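Local coordinates for hypothetical protein (Exiguobacterium sibiricum, PDB 2HKV) that is of unknown function but probably belongs to the DinB family of helical metal-binding proteins and carries a nickel ion on three histidines, at residues Val17-Asp22 and His127-Leu132; Arg41-Val46 and Leu133-Leu138; Arg11-Gly16 and Gln88-Tyr93. One frame throughout, in Å; residues are numbered along the deposited sequence.

How the contacts relate
From the N terminus, helix 4-26 first supplies 11-16 and then 17-22, 41-46 leads into helix 43-61, helix 82-98 gives 88-93, and helix 114-138 ends the series with 127-132 and 133-138. Contact 3 closes a loop from the first of these helices to helix 82-98. Contact 1 closes a longer one to helix 114-138, and contact 2 joins the start of helix 43-61 to that same last helix. Each pair of loops crosses. Contacts 1 and 2 touch where V46 packs on Q131 and L132; contacts 1 and 3 touch where V17 meets W90. Contacts 2 and 3 lie about 21 Å apart, centre to centre.

Contact 1. Residues Val17-Asp22 and His127-Leu132; sequences VRTTRD and HHRSQL. With NI (nickel (II) ion), chain B.
T19 meets the edge of the R129 guanidinium inside the four-helix core of this DinB-type bundle, where helix 4-26 lies against helix 114-138. The backbones come nearest at T20 and R129, whose CA atoms are 6.2 Å apart. With CG anti to the backbone N (chi1 -172°), the R129 side chain sets out toward the facing helix, and a bend at chi3 turns its guanidinium so that one N-H points at T19. NH1 donates to T19 OG1 over 2.8 Å, a nearly straight bond (161°) lying in the guanidinium plane. T19 OG1 also bonds to V15 O in its own helix, so two bonds hold the hydroxyl. The aliphatic stem of R129 passes T20, its CG 3.5 Å from T20 OG1, a hydroxyl that is tied back to G16 O. The same NH1 also bonds to L147 O, and the guanidinium makes a cation-pi contact with F148, so the buried arginine also engages the C-terminal tail. A leucine in place of R129 would probably leave T19 OG1 and L147 O without this donor and the F148 ring without its cation. One residue earlier, H128 belongs to the metal site, with H49 and H124: its ND1 donates to Q131 OE1 in the ring plane, while NE2 binds the nickel ion at 2.1 Å.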
loop_
_atom_site.group_PDB
_atom_site.type_symbol
_atom_site.label_atom_id
_atom_site.label_comp_id
_atom_site.label_asym_id
_atom_site.label_seq_id
_atom_site.Cartn_x
_atom_site.Cartn_y
_atom_site.Cartn_z
ATOM N N VAL A 17 4.975 -5.798 -7.960
ATOM C CA VAL A 17 4.713 -6.068 -9.354
ATOM C C VAL A 17 4.615 -7.566 -9.618
ATOM O O VAL A 17 3.701 -8.010 -10.289
ATOM C CB VAL A 17 5.806 -5.448 -10.245
ATOM C CG1 VAL A 17 5.711 -5.978 -11.708
ATOM C CG2 VAL A 17 5.712 -3.914 -10.193
ATOM N N ARG A 18 5.535 -8.358 -9.071
ATOM C CA ARG A 18 5.447 -9.790 -9.344
ATOM C C ARG A 18 4.203 -10.462 -8.763
ATOM O O ARG A 18 3.583 -11.326 -9.418
ATOM C CB ARG A 18 6.676 -10.512 -8.888
ATOM C CG ARG A 18 7.877 -10.075 -9.707
ATOM C CD ARG A 18 9.093 -10.885 -9.418
ATOM N NE ARG A 18 9.394 -10.849 -8.001
ATOM C CZ ARG A 18 10.246 -10.013 -7.407
ATOM N NH1 ARG A 18 10.940 -9.081 -8.097
ATOM N NH2 ARG A 18 10.390 -10.122 -6.081
ATOM N N THR A 19 3.829 -10.076 -7.544
ATOM C CA THR A 19 2.586 -10.572 -6.955
ATOM C C THR A 19 1.367 -10.094 -7.700
ATOM O O THR A 19 0.450 -10.868 -7.905
ATOM C CB THR A 19 2.476 -10.263 -5.468
ATOM O OG1 THR A 19 2.599 -8.847 -5.239
ATOM C CG2 THR A 19 3.583 -11.064 -4.650
ATOM N N THR A 20 1.337 -8.854 -8.179
ATOM C CA THR A 20 0.230 -8.396 -8.999
ATOM C C THR A 20 0.095 -9.191 -10.283
ATOM O O THR A 20 -1.041 -9.556 -10.671
ATOM C CB THR A 20 0.314 -6.891 -9.301
ATOM O OG1 THR A 20 0.296 -6.185 -8.059
ATOM C CG2 THR A 20 -0.865 -6.394 -10.176
ATOM N N ARG A 21 1.233 -9.483 -10.914
ATOM C CA ARG A 21 1.263 -10.271 -12.141
ATOM C C ARG A 21 0.615 -11.634 -11.858
ATOM O O ARG A 21 -0.209 -12.112 -12.630
ATOM C CB ARG A 21 2.704 -10.410 -12.666
ATOM C CG ARG A 21 2.803 -10.813 -14.081
ATOM C CD ARG A 21 4.249 -11.197 -14.449
ATOM N NE ARG A 21 5.143 -10.047 -14.300
ATOM C CZ ARG A 21 6.326 -10.056 -13.689
ATOM N NH1 ARG A 21 6.827 -11.165 -13.146
ATOM N NH2 ARG A 21 7.036 -8.933 -13.636
ATOM N N ASP A 22 0.961 -12.247 -10.722
ATOM C CA ASP A 22 0.411 -13.554 -10.381
ATOM C C ASP A 22 -1.089 -13.464 -10.174
ATOM O O ASP A 22 -1.842 -14.335 -10.648
ATOM C CB ASP A 22 1.059 -14.112 -9.124
ATOM C CG ASP A 22 2.529 -14.470 -9.330
ATOM O OD1 ASP A 22 2.915 -14.805 -10.494
ATOM O OD2 ASP A 22 3.289 -14.428 -8.318
ATOM N N HIS A 127 -1.800 -0.111 -2.449
ATOM C CA HIS A 127 -3.234 0.207 -2.240
ATOM C C HIS A 127 -4.135 -0.618 -3.189
ATOM O O HIS A 127 -5.087 -1.262 -2.775
ATOM C CB HIS A 127 -3.454 1.718 -2.426
ATOM C CG HIS A 127 -4.898 2.157 -2.415
ATOM N ND1 HIS A 127 -5.610 2.329 -1.248
ATOM C CD2 HIS A 127 -5.757 2.427 -3.428
ATOM C CE1 HIS A 127 -6.846 2.716 -1.540
ATOM N NE2 HIS A 127 -6.971 2.773 -2.857
ATOM N N HIS A 128 -3.847 -0.571 -4.487
ATOM C CA HIS A 128 -4.687 -1.260 -5.409
ATOM C C HIS A 128 -4.427 -2.742 -5.515
ATOM O O HIS A 128 -5.371 -3.471 -5.860
ATOM C CB HIS A 128 -4.684 -0.620 -6.793
ATOM C CG HIS A 128 -5.287 0.739 -6.829
ATOM N ND1 HIS A 128 -6.630 0.963 -6.598
ATOM C CD2 HIS A 128 -4.745 1.933 -7.129
ATOM C CE1 HIS A 128 -6.869 2.261 -6.765
ATOM N NE2 HIS A 128 -5.726 2.884 -7.014
ATOM N N ARG A 129 -3.218 -3.227 -5.229
ATOM C CA ARG A 129 -2.986 -4.670 -5.162
ATOM C C ARG A 129 -3.912 -5.265 -4.080
ATOM O O ARG A 129 -4.551 -6.337 -4.245
ATOM C CB ARG A 129 -1.560 -4.967 -4.799
ATOM C CG ARG A 129 -1.212 -6.462 -4.895
ATOM C CD ARG A 129 0.172 -6.812 -4.360
ATOM N NE ARG A 129 0.252 -6.606 -2.910
ATOM C CZ ARG A 129 1.142 -7.191 -2.121
ATOM N NH1 ARG A 129 2.071 -7.978 -2.620
ATOM N NH2 ARG A 129 1.131 -6.912 -0.829
ATOM N N SER A 130 -4.004 -4.567 -2.940
ATOM C CA SER A 130 -4.906 -4.976 -1.847
ATOM C C SER A 130 -6.358 -5.023 -2.307
ATOM O O SER A 130 -7.116 -6.009 -2.006
ATOM C CB SER A 130 -4.773 -4.025 -0.660
ATOM O OG SER A 130 -5.445 -4.541 0.480
ATOM N N GLN A 131 -6.783 -3.986 -3.028
ATOM C CA GLN A 131 -8.150 -3.943 -3.553
ATOM C C GLN A 131 -8.426 -5.185 -4.414
ATOM O O GLN A 131 -9.488 -5.853 -4.254
ATOM C CB GLN A 131 -8.324 -2.718 -4.411
ATOM C CG GLN A 131 -9.720 -2.448 -4.833
ATOM C CD GLN A 131 -9.867 -1.087 -5.488
ATOM O OE1 GLN A 131 -8.895 -0.350 -5.647
ATOM N NE2 GLN A 131 -11.121 -0.727 -5.852
ATOM N N LEU A 132 -7.496 -5.481 -5.328
ATOM C CA LEU A 132 -7.666 -6.617 -6.254
ATOM C C LEU A 132 -7.732 -7.882 -5.451
ATOM O O LEU A 132 -8.599 -8.747 -5.706
ATOM C CB LEU A 132 -6.550 -6.692 -7.322
ATOM C CG LEU A 132 -6.682 -7.870 -8.309
ATOM C CD1 LEU A 132 -8.079 -7.866 -9.072
ATOM C CD2 LEU A 132 -5.427 -7.870 -9.232
HETATM NI NI NI B . -5.586 4.769 -7.833
HETATM O O HOH W 1 -7.827 4.937 -7.996
HETATM O O HOH W 2 -5.609 6.713 -8.561
#

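Contact 2. Residues Arg41-Val46 and Leu133-Leu138; sequences RSVYEV and LDYLNL
R41 and S42 lead in from a loop, V43 begins helix 43-61, and this corner lies against the last turns of helix 114-138, with the CA atoms of V43 and Y135 7.0 Å apart. Y135 carries the contact. Its CG is anti to the carbonyl carbon (chi1 -81°), which sends the ring across to the other segment. There the hydroxyl donates to R41 O over 2.7 Å, reaching the carbonyl oxygen off its axis (C=O...OH angle 135°) and tilted from the carbonyl plane. The same OH is met by Q131 NE2 one turn earlier in its own helix. The ring presents an edge to the chain at the helix start: S42 O lies near its plane, 3.8 Å from CE2, and V43 CA is also at the edge. V43 CG2 reaches CD2 at 4.0 Å, the two side chains sliding past one another in opposite directions, whereas V46 CG2 approaches CE2 obliquely at 3.3 Å, a close fit. The turn that Y135 grips is itself fixed by a capping box. S42, at the N-cap, accepts from E45 N through OG at 3.1 Å, and S42 N donates in return to E45 OE1 from above the carboxylate plane; E45 also forms a salt bridge with R35. The chemistry is thus an apolar ring ending in a polar anchor: the buried hydroxyl is both donor and acceptor, giving its proton to R41 O and accepting from Q131 NE2.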
loop_
_atom_site.group_PDB
_atom_site.type_symbol
_atom_site.label_atom_id
_atom_site.label_comp_id
_atom_site.label_asym_id
_atom_site.label_seq_id
_atom_site.Cartn_x
_atom_site.Cartn_y
_atom_site.Cartn_z
ATOM N N ARG A 41 -14.904 0.286 -8.976
ATOM C CA ARG A 41 -14.336 -0.262 -10.206
ATOM C C ARG A 41 -14.639 -1.774 -10.309
ATOM O O ARG A 41 -14.712 -2.474 -9.305
ATOM C CB ARG A 41 -12.839 -0.043 -10.232
ATOM C CG ARG A 41 -12.314 1.268 -10.808
ATOM C CD ARG A 41 -10.897 1.440 -10.440
ATOM N NE ARG A 41 -10.215 2.436 -11.254
ATOM C CZ ARG A 41 -9.855 3.630 -10.795
ATOM N NH1 ARG A 41 -10.070 3.950 -9.525
ATOM N NH2 ARG A 41 -9.276 4.516 -11.600
ATOM N N SER A 42 -14.830 -2.260 -11.524
ATOM C CA SER A 42 -14.875 -3.689 -11.764
ATOM C C SER A 42 -13.469 -4.337 -11.599
ATOM O O SER A 42 -12.483 -3.630 -11.469
ATOM C CB SER A 42 -15.400 -3.970 -13.165
ATOM O OG SER A 42 -14.415 -3.631 -14.124
ATOM N N VAL A 43 -13.398 -5.682 -11.563
ATOM C CA VAL A 43 -12.147 -6.409 -11.547
ATOM C C VAL A 43 -11.248 -5.949 -12.683
ATOM O O VAL A 43 -10.053 -5.652 -12.484
ATOM C CB VAL A 43 -12.398 -7.947 -11.725
ATOM C CG1 VAL A 43 -11.127 -8.661 -11.962
ATOM C CG2 VAL A 43 -13.097 -8.507 -10.529
ATOM N N TYR A 44 -11.817 -5.879 -13.893
ATOM C CA TYR A 44 -10.989 -5.519 -15.023
ATOM C C TYR A 44 -10.494 -4.072 -14.859
ATOM O O TYR A 44 -9.355 -3.781 -15.163
ATOM C CB TYR A 44 -11.735 -5.687 -16.344
ATOM C CG TYR A 44 -11.099 -4.990 -17.527
ATOM C CD1 TYR A 44 -9.987 -5.505 -18.156
ATOM C CD2 TYR A 44 -11.641 -3.803 -18.023
ATOM C CE1 TYR A 44 -9.418 -4.865 -19.234
ATOM C CE2 TYR A 44 -11.089 -3.152 -19.108
ATOM C CZ TYR A 44 -9.986 -3.684 -19.720
ATOM O OH TYR A 44 -9.449 -3.027 -20.812
ATOM N N GLU A 45 -11.356 -3.174 -14.413
ATOM C CA GLU A 45 -10.956 -1.773 -14.281
ATOM C C GLU A 45 -9.872 -1.546 -13.194
ATOM O O GLU A 45 -8.981 -0.744 -13.387
ATOM C CB GLU A 45 -12.172 -0.879 -14.025
ATOM C CG GLU A 45 -13.125 -0.740 -15.209
ATOM C CD GLU A 45 -14.493 -0.131 -14.820
ATOM O OE1 GLU A 45 -14.780 0.083 -13.621
ATOM O OE2 GLU A 45 -15.330 0.109 -15.737
ATOM N N VAL A 46 -9.948 -2.282 -12.078
ATOM C CA VAL A 46 -8.861 -2.290 -11.084
ATOM C C VAL A 46 -7.565 -2.765 -11.704
ATOM O O VAL A 46 -6.515 -2.159 -11.516
ATOM C CB VAL A 46 -9.189 -3.136 -9.870
ATOM C CG1 VAL A 46 -8.077 -2.999 -8.785
ATOM C CG2 VAL A 46 -10.451 -2.632 -9.226
ATOM N N LEU A 133 -6.873 -7.996 -4.447
ATOM C CA LEU A 133 -6.891 -9.189 -3.611
ATOM C C LEU A 133 -8.271 -9.359 -2.891
ATOM O O LEU A 133 -8.864 -10.485 -2.845
ATOM C CB LEU A 133 -5.764 -9.114 -2.595
ATOM C CG LEU A 133 -5.608 -10.267 -1.602
ATOM C CD1 LEU A 133 -4.878 -11.410 -2.271
ATOM C CD2 LEU A 133 -4.799 -9.739 -0.372
ATOM N N ASP A 134 -8.782 -8.264 -2.342
ATOM C CA ASP A 134 -10.100 -8.294 -1.682
ATOM C C ASP A 134 -11.200 -8.704 -2.674
ATOM O O ASP A 134 -12.079 -9.480 -2.324
ATOM C CB ASP A 134 -10.481 -6.951 -1.096
ATOM C CG ASP A 134 -9.671 -6.578 0.119
ATOM O OD1 ASP A 134 -9.004 -7.471 0.714
ATOM O OD2 ASP A 134 -9.738 -5.356 0.487
ATOM N N TYR A 135 -11.142 -8.191 -3.898
ATOM C CA TYR A 135 -12.124 -8.550 -4.895
ATOM C C TYR A 135 -12.091 -10.055 -5.182
ATOM O O TYR A 135 -13.145 -10.689 -5.260
ATOM C CB TYR A 135 -11.845 -7.870 -6.223
ATOM C CG TYR A 135 -12.300 -6.437 -6.365
ATOM C CD1 TYR A 135 -12.624 -5.662 -5.265
ATOM C CD2 TYR A 135 -12.384 -5.860 -7.623
ATOM C CE1 TYR A 135 -12.991 -4.326 -5.411
ATOM C CE2 TYR A 135 -12.784 -4.548 -7.782
ATOM C CZ TYR A 135 -13.094 -3.786 -6.676
ATOM O OH TYR A 135 -13.477 -2.475 -6.851
ATOM N N LEU A 136 -10.893 -10.591 -5.421
ATOM C CA LEU A 136 -10.782 -12.000 -5.792
ATOM C C LEU A 136 -11.228 -12.860 -4.611
ATOM O O LEU A 136 -11.954 -13.802 -4.790
ATOM C CB LEU A 136 -9.348 -12.351 -6.264
ATOM C CG LEU A 136 -8.916 -11.710 -7.596
ATOM C CD1 LEU A 136 -7.525 -12.282 -8.036
ATOM C CD2 LEU A 136 -9.916 -11.763 -8.722
ATOM N N ASN A 137 -10.861 -12.479 -3.392
ATOM C CA ASN A 137 -11.337 -13.204 -2.211
ATOM C C ASN A 137 -12.851 -13.084 -1.995
ATOM O O ASN A 137 -13.511 -14.059 -1.596
ATOM C CB ASN A 137 -10.591 -12.737 -0.972
ATOM C CG ASN A 137 -9.195 -13.343 -0.862
ATOM O OD1 ASN A 137 -8.951 -14.471 -1.305
ATOM N ND2 ASN A 137 -8.286 -12.584 -0.281
ATOM N N LEU A 138 -13.422 -11.921 -2.276
ATOM C CA LEU A 138 -14.896 -11.766 -2.322
ATOM C C LEU A 138 -15.540 -12.736 -3.328
ATOM O O LEU A 138 -16.652 -13.212 -3.127
ATOM C CB LEU A 138 -15.288 -10.354 -2.717
ATOM C CG LEU A 138 -15.256 -9.315 -1.570
ATOM C CD1 LEU A 138 -15.308 -7.868 -2.083
ATOM C CD2 LEU A 138 -16.356 -9.545 -0.633
#

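Contact 3. Residues Arg11-Gly16 and Gln88-Tyr93; sequences RHVGVG and QSWQYY
Helices 4-26 and 82-98 run antiparallel here: the axes of segments 11-16 and 88-93 stand at 173° and pass 11.4 Å apart at closest approach, with G14 and W90 the nearest residues by CA, 8.0 Å. V13 sits between two aromatic side chains. CG1, anti to the backbone N (chi1 -179°), mainly meets W90, coming obliquely to the six-membered ring 3.6 Å from CZ3, and the side chains of V13 and W90 lie across each other. CG2 lies closer to Y93, meeting the phenol end at 3.8 Å from CE1 and 3.6 Å from OH, the two side chains arriving from opposite directions. W90 goes on past V13 to the bare backbone of G14, where its CH2 is 3.7 Å from G14 N and its CZ2 equally close to G14 CA. This is core packing of the antiparallel helical bundle characteristic of DinB-like proteins: V13 also rests on A122 and L125 of helix 114-138 and on L54 of helix 43-61, so all four long helices converge round it. The indole of W90 extends along helix 4-26 to D10 and V17. Y93 ends in a hydroxyl hydrogen-bonded to L118 O, which ties the phenol to helix 114-138.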
loop_
_atom_site.group_PDB
_atom_site.type_symbol
_atom_site.label_atom_id
_atom_site.label_comp_id
_atom_site.label_asym_id
_atom_site.label_seq_id
_atom_site.Cartn_x
_atom_site.Cartn_y
_atom_site.Cartn_z
ATOM N N ARG A 11 13.367 -3.469 -4.570
ATOM C CA ARG A 11 12.946 -4.718 -3.867
ATOM C C ARG A 11 11.423 -4.787 -3.667
ATOM O O ARG A 11 10.763 -5.738 -4.092
ATOM C CB ARG A 11 13.683 -4.826 -2.539
ATOM C CG ARG A 11 13.263 -5.997 -1.661
ATOM C CD ARG A 11 14.187 -6.206 -0.504
ATOM N NE ARG A 11 13.695 -7.262 0.397
ATOM C CZ ARG A 11 14.451 -7.871 1.315
ATOM N NH1 ARG A 11 15.699 -7.546 1.471
ATOM N NH2 ARG A 11 13.922 -8.839 2.073
ATOM N N HIS A 12 10.888 -3.777 -2.995
ATOM C CA HIS A 12 9.505 -3.773 -2.552
ATOM C C HIS A 12 8.543 -3.468 -3.667
ATOM O O HIS A 12 7.459 -4.083 -3.751
ATOM C CB HIS A 12 9.344 -2.864 -1.301
ATOM C CG HIS A 12 10.034 -3.417 -0.093
ATOM N ND1 HIS A 12 9.462 -4.413 0.696
ATOM C CD2 HIS A 12 11.261 -3.187 0.426
ATOM C CE1 HIS A 12 10.331 -4.772 1.626
ATOM N NE2 HIS A 12 11.435 -4.066 1.480
ATOM N N VAL A 13 8.896 -2.573 -4.584
ATOM C CA VAL A 13 8.036 -2.388 -5.747
ATOM C C VAL A 13 8.095 -3.628 -6.665
ATOM O O VAL A 13 7.090 -4.059 -7.221
ATOM C CB VAL A 13 8.309 -1.080 -6.559
ATOM C CG1 VAL A 13 7.319 -1.012 -7.714
ATOM C CG2 VAL A 13 8.163 0.168 -5.706
ATOM N N GLY A 14 9.257 -4.252 -6.787
ATOM C CA GLY A 14 9.348 -5.517 -7.555
ATOM C C GLY A 14 8.455 -6.625 -6.976
ATOM O O GLY A 14 7.836 -7.411 -7.722
ATOM N N VAL A 15 8.387 -6.731 -5.649
ATOM C CA VAL A 15 7.481 -7.700 -5.030
ATOM C C VAL A 15 6.066 -7.369 -5.408
ATOM O O VAL A 15 5.282 -8.252 -5.761
ATOM C CB VAL A 15 7.515 -7.709 -3.449
ATOM C CG1 VAL A 15 6.367 -8.533 -2.878
ATOM C CG2 VAL A 15 8.887 -8.196 -2.865
ATOM N N GLY A 16 5.713 -6.097 -5.227
ATOM C CA GLY A 16 4.408 -5.586 -5.633
ATOM C C GLY A 16 4.045 -5.961 -7.046
ATOM O O GLY A 16 2.935 -6.412 -7.320
ATOM N N GLN A 88 5.707 -3.276 -18.871
ATOM C CA GLN A 88 6.113 -2.022 -19.467
ATOM C C GLN A 88 6.167 -0.888 -18.459
ATOM O O GLN A 88 7.136 -0.129 -18.427
ATOM C CB GLN A 88 5.123 -1.677 -20.558
ATOM C CG GLN A 88 5.357 -0.395 -21.268
ATOM C CD GLN A 88 4.376 -0.215 -22.451
ATOM O OE1 GLN A 88 3.998 -1.191 -23.142
ATOM N NE2 GLN A 88 3.950 1.034 -22.673
ATOM N N SER A 89 5.119 -0.777 -17.627
ATOM C CA SER A 89 5.073 0.222 -16.551
ATOM C C SER A 89 6.208 0.020 -15.537
ATOM O O SER A 89 6.838 0.965 -15.101
ATOM C CB SER A 89 3.706 0.197 -15.841
ATOM O OG SER A 89 2.691 0.440 -16.795
ATOM N N TRP A 90 6.467 -1.225 -15.191
ATOM C CA TRP A 90 7.534 -1.548 -14.225
ATOM C C TRP A 90 8.914 -1.149 -14.802
ATOM O O TRP A 90 9.778 -0.661 -14.086
ATOM C CB TRP A 90 7.436 -3.036 -13.874
ATOM C CG TRP A 90 8.522 -3.639 -13.134
ATOM C CD1 TRP A 90 9.088 -4.827 -13.433
ATOM C CD2 TRP A 90 9.176 -3.164 -11.946
ATOM N NE1 TRP A 90 10.056 -5.133 -12.532
ATOM C CE2 TRP A 90 10.150 -4.122 -11.613
ATOM C CE3 TRP A 90 9.067 -2.014 -11.148
ATOM C CZ2 TRP A 90 10.995 -3.986 -10.511
ATOM C CZ3 TRP A 90 9.923 -1.880 -10.037
ATOM C CH2 TRP A 90 10.882 -2.866 -9.749
ATOM N N GLN A 91 9.102 -1.348 -16.104
ATOM C CA GLN A 91 10.356 -0.955 -16.761
ATOM C C GLN A 91 10.528 0.561 -16.746
ATOM O O GLN A 91 11.623 1.084 -16.529
ATOM C CB GLN A 91 10.389 -1.466 -18.206
ATOM C CG GLN A 91 11.743 -1.285 -18.862
ATOM C CD GLN A 91 12.829 -2.023 -18.091
ATOM O OE1 GLN A 91 12.740 -3.241 -17.884
ATOM N NE2 GLN A 91 13.837 -1.279 -17.626
ATOM N N TYR A 92 9.429 1.274 -16.973
ATOM C CA TYR A 92 9.452 2.716 -17.001
ATOM C C TYR A 92 9.866 3.218 -15.621
ATOM O O TYR A 92 10.732 4.123 -15.498
ATOM C CB TYR A 92 8.057 3.240 -17.339
ATOM C CG TYR A 92 7.977 4.724 -17.560
ATOM C CD1 TYR A 92 7.878 5.589 -16.482
ATOM C CD2 TYR A 92 8.015 5.265 -18.840
ATOM C CE1 TYR A 92 7.801 6.954 -16.651
ATOM C CE2 TYR A 92 7.916 6.645 -19.029
ATOM C CZ TYR A 92 7.818 7.481 -17.919
ATOM O OH TYR A 92 7.740 8.838 -18.070
ATOM N N TYR A 93 9.226 2.636 -14.613
ATOM C CA TYR A 93 9.511 2.974 -13.225
ATOM C C TYR A 93 10.997 2.700 -12.894
ATOM O O TYR A 93 11.663 3.518 -12.274
ATOM C CB TYR A 93 8.579 2.212 -12.291
ATOM C CG TYR A 93 8.728 2.551 -10.783
ATOM C CD1 TYR A 93 9.618 1.848 -9.968
ATOM C CD2 TYR A 93 7.968 3.564 -10.195
ATOM C CE1 TYR A 93 9.731 2.135 -8.619
ATOM C CE2 TYR A 93 8.083 3.863 -8.835
ATOM C CZ TYR A 93 8.980 3.153 -8.057
ATOM O OH TYR A 93 9.117 3.458 -6.727
#